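Local coordinates for protein glycosyltransferase Gtf1 (Streptococcus pneumoniae, PDB 4PQG) that is a glycosyltransferase of the GT-B fold that carries an added extended beta-sheet domain, at residues C156-A161 / A167-R172. Numbering follows the deposited sequence.
Sequences CSEYFA and AVLYQR
Glu158 and Arg172 run side by side off the same face of the sheet and meet in a salt bridge, OE2 of Glu158 lying 2.6 Å from NE of Arg172. The carboxylate and guanidinium planes are only 20° apart, and the bond enters the guanidinium at its edge while using the anti lone pair of OE2; a second bond from Arg172 NH2 to the same oxygen is weak. OE1 of Glu158 is held instead by the hydroxyl of Tyr149 on the adjoining strand, so both carboxylate oxygens are engaged. On this face too, Leu169 sets CD1 over the Phe160 ring, a CH-pi contact 4.1 Å from the ring centroid, and CD2 over one face of the Arg172 guanidinium. These strands form an antiparallel hairpin in the GtfA extended beta-sheet domain, interrupted by a classic beta bulge: the register slips by one residue between Tyr159 and Phe160, so that Tyr170 and Gln171 together stand opposite Tyr159, whose O accepts a bond of 3.0 Å from Tyr170 N and a weak, longer one from Gln171 N. Tyr170, with CG between its backbone N and carbonyl carbon (chi1 60°), thereby lays its ring across the neighbouring strand. Tyr159 CB sits over the face of that ring, 4.1 Å from its centroid, whereas Ala161 N meets the ring edge in plane and Ala161 CB is 3.6 Å from CE2 of Tyr170. Beside it, the extended Gln171 chain follows the Tyr159 ring, CG of Gln171 packing 3.8 Å from CD2 of Tyr159 with amide and ring planes 64° apart; the Tyr159 hydroxyl is hydrogen-bonded to that of Tyr175.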
loop_
_atom_site.group_PDB
_atom_site.type_symbol
_atom_site.label_atom_id
_atom_site.label_comp_id
_atom_site.label_asym_id
_atom_site.label_seq_id
_atom_site.Cartn_x
_atom_site.Cartn_y
_atom_site.Cartn_z
ATOM N N CYS A 156 -8.854 21.001 8.059
ATOM C CA CYS A 156 -9.665 21.103 6.839
ATOM C C CYS A 156 -11.156 21.263 7.170
ATOM O O CYS A 156 -11.660 20.641 8.131
ATOM C CB CYS A 156 -9.439 19.851 5.957
ATOM S SG CYS A 156 -10.483 19.734 4.482
ATOM N N SER A 157 -11.851 22.097 6.386
ATOM C CA SER A 157 -13.322 22.122 6.353
ATOM C C SER A 157 -13.847 21.863 4.938
ATOM O O SER A 157 -13.260 22.313 3.951
ATOM C CB SER A 157 -13.890 23.452 6.838
ATOM O OG SER A 157 -13.676 23.632 8.215
ATOM N N GLU A 158 -14.939 21.120 4.862
ATOM C CA GLU A 158 -15.681 20.925 3.639
ATOM C C GLU A 158 -17.035 21.594 3.772
ATOM O O GLU A 158 -17.711 21.443 4.790
ATOM C CB GLU A 158 -15.889 19.440 3.346
ATOM C CG GLU A 158 -14.629 18.694 2.955
ATOM C CD GLU A 158 -14.901 17.233 2.676
ATOM O OE1 GLU A 158 -15.622 16.594 3.469
ATOM O OE2 GLU A 158 -14.382 16.726 1.663
ATOM N N TYR A 159 -17.434 22.275 2.701
ATOM C CA TYR A 159 -18.673 23.028 2.646
ATOM C C TYR A 159 -19.609 22.398 1.624
ATOM O O TYR A 159 -19.181 22.052 0.519
ATOM C CB TYR A 159 -18.398 24.499 2.319
ATOM C CG TYR A 159 -17.437 25.129 3.307
ATOM C CD1 TYR A 159 -17.883 25.604 4.538
ATOM C CD2 TYR A 159 -16.072 25.197 3.026
ATOM C CE1 TYR A 159 -16.994 26.172 5.450
ATOM C CE2 TYR A 159 -15.177 25.751 3.929
ATOM C CZ TYR A 159 -15.643 26.241 5.129
ATOM O OH TYR A 159 -14.753 26.781 6.013
ATOM N N PHE A 160 -20.866 22.222 2.036
ATOM C CA PHE A 160 -21.885 21.539 1.251
ATOM C C PHE A 160 -23.144 22.390 1.112
ATOM O O PHE A 160 -23.472 23.173 2.001
ATOM C CB PHE A 160 -22.312 20.233 1.935
ATOM C CG PHE A 160 -21.216 19.220 2.091
ATOM C CD1 PHE A 160 -21.137 18.128 1.238
ATOM C CD2 PHE A 160 -20.287 19.332 3.118
ATOM C CE1 PHE A 160 -20.145 17.167 1.399
ATOM C CE2 PHE A 160 -19.290 18.382 3.282
ATOM C CZ PHE A 160 -19.217 17.298 2.421
ATOM N N ALA A 161 -23.849 22.212 -0.004
ATOM C CA ALA A 161 -25.174 22.807 -0.198
ATOM C C ALA A 161 -26.136 21.759 -0.794
ATOM O O ALA A 161 -25.709 20.862 -1.531
ATOM C CB ALA A 161 -25.087 24.034 -1.092
ATOM N N ALA A 167 -26.626 16.371 -0.382
ATOM C CA ALA A 167 -25.565 17.316 -0.031
ATOM C C ALA A 167 -24.495 17.316 -1.123
ATOM O O ALA A 167 -23.917 16.275 -1.434
ATOM C CB ALA A 167 -24.959 16.948 1.319
ATOM N N VAL A 168 -24.257 18.483 -1.713
ATOM C CA VAL A 168 -23.274 18.626 -2.792
ATOM C C VAL A 168 -22.043 19.372 -2.270
ATOM O O VAL A 168 -22.157 20.503 -1.820
ATOM C CB VAL A 168 -23.873 19.381 -4.005
ATOM C CG1 VAL A 168 -22.802 19.669 -5.051
ATOM C CG2 VAL A 168 -25.013 18.576 -4.621
ATOM N N LEU A 169 -20.881 18.733 -2.343
ATOM C CA LEU A 169 -19.620 19.361 -1.916
ATOM C C LEU A 169 -19.205 20.455 -2.885
ATOM O O LEU A 169 -18.988 20.173 -4.047
ATOM C CB LEU A 169 -18.507 18.322 -1.815
ATOM C CG LEU A 169 -17.113 18.873 -1.482
ATOM C CD1 LEU A 169 -17.105 19.534 -0.113
ATOM C CD2 LEU A 169 -16.048 17.776 -1.579
ATOM N N TYR A 170 -19.077 21.694 -2.422
ATOM C CA TYR A 170 -18.588 22.754 -3.323
ATOM C C TYR A 170 -17.226 23.376 -2.986
ATOM O O TYR A 170 -16.573 23.956 -3.865
ATOM C CB TYR A 170 -19.644 23.843 -3.551
ATOM C CG TYR A 170 -20.091 24.567 -2.313
ATOM C CD1 TYR A 170 -19.446 25.732 -1.890
ATOM C CD2 TYR A 170 -21.178 24.101 -1.563
ATOM C CE1 TYR A 170 -19.858 26.416 -0.751
ATOM C CE2 TYR A 170 -21.597 24.780 -0.419
ATOM C CZ TYR A 170 -20.935 25.937 -0.018
ATOM O OH TYR A 170 -21.351 26.612 1.114
ATOM N N GLN A 171 -16.800 23.274 -1.734
ATOM C CA GLN A 171 -15.552 23.932 -1.315
ATOM C C GLN A 171 -14.870 23.139 -0.216
ATOM O O GLN A 171 -15.537 22.603 0.682
ATOM C CB GLN A 171 -15.830 25.360 -0.816
ATOM C CG GLN A 171 -14.611 26.182 -0.389
ATOM C CD GLN A 171 -14.977 27.630 -0.094
ATOM O OE1 GLN A 171 -15.837 28.194 -0.762
ATOM N NE2 GLN A 171 -14.337 28.233 0.922
ATOM N N ARG A 172 -13.543 23.073 -0.310
ATOM C CA ARG A 172 -12.694 22.557 0.762
ATOM C C ARG A 172 -11.700 23.634 1.128
ATOM O O ARG A 172 -11.071 24.206 0.244
ATOM C CB ARG A 172 -11.891 21.358 0.278
ATOM C CG ARG A 172 -12.683 20.111 0.085
ATOM C CD ARG A 172 -11.770 18.924 0.326
ATOM N NE ARG A 172 -12.496 17.692 0.072
ATOM C CZ ARG A 172 -12.475 17.009 -1.069
ATOM N NH1 ARG A 172 -11.757 17.422 -2.107
ATOM N NH2 ARG A 172 -13.181 15.889 -1.167
#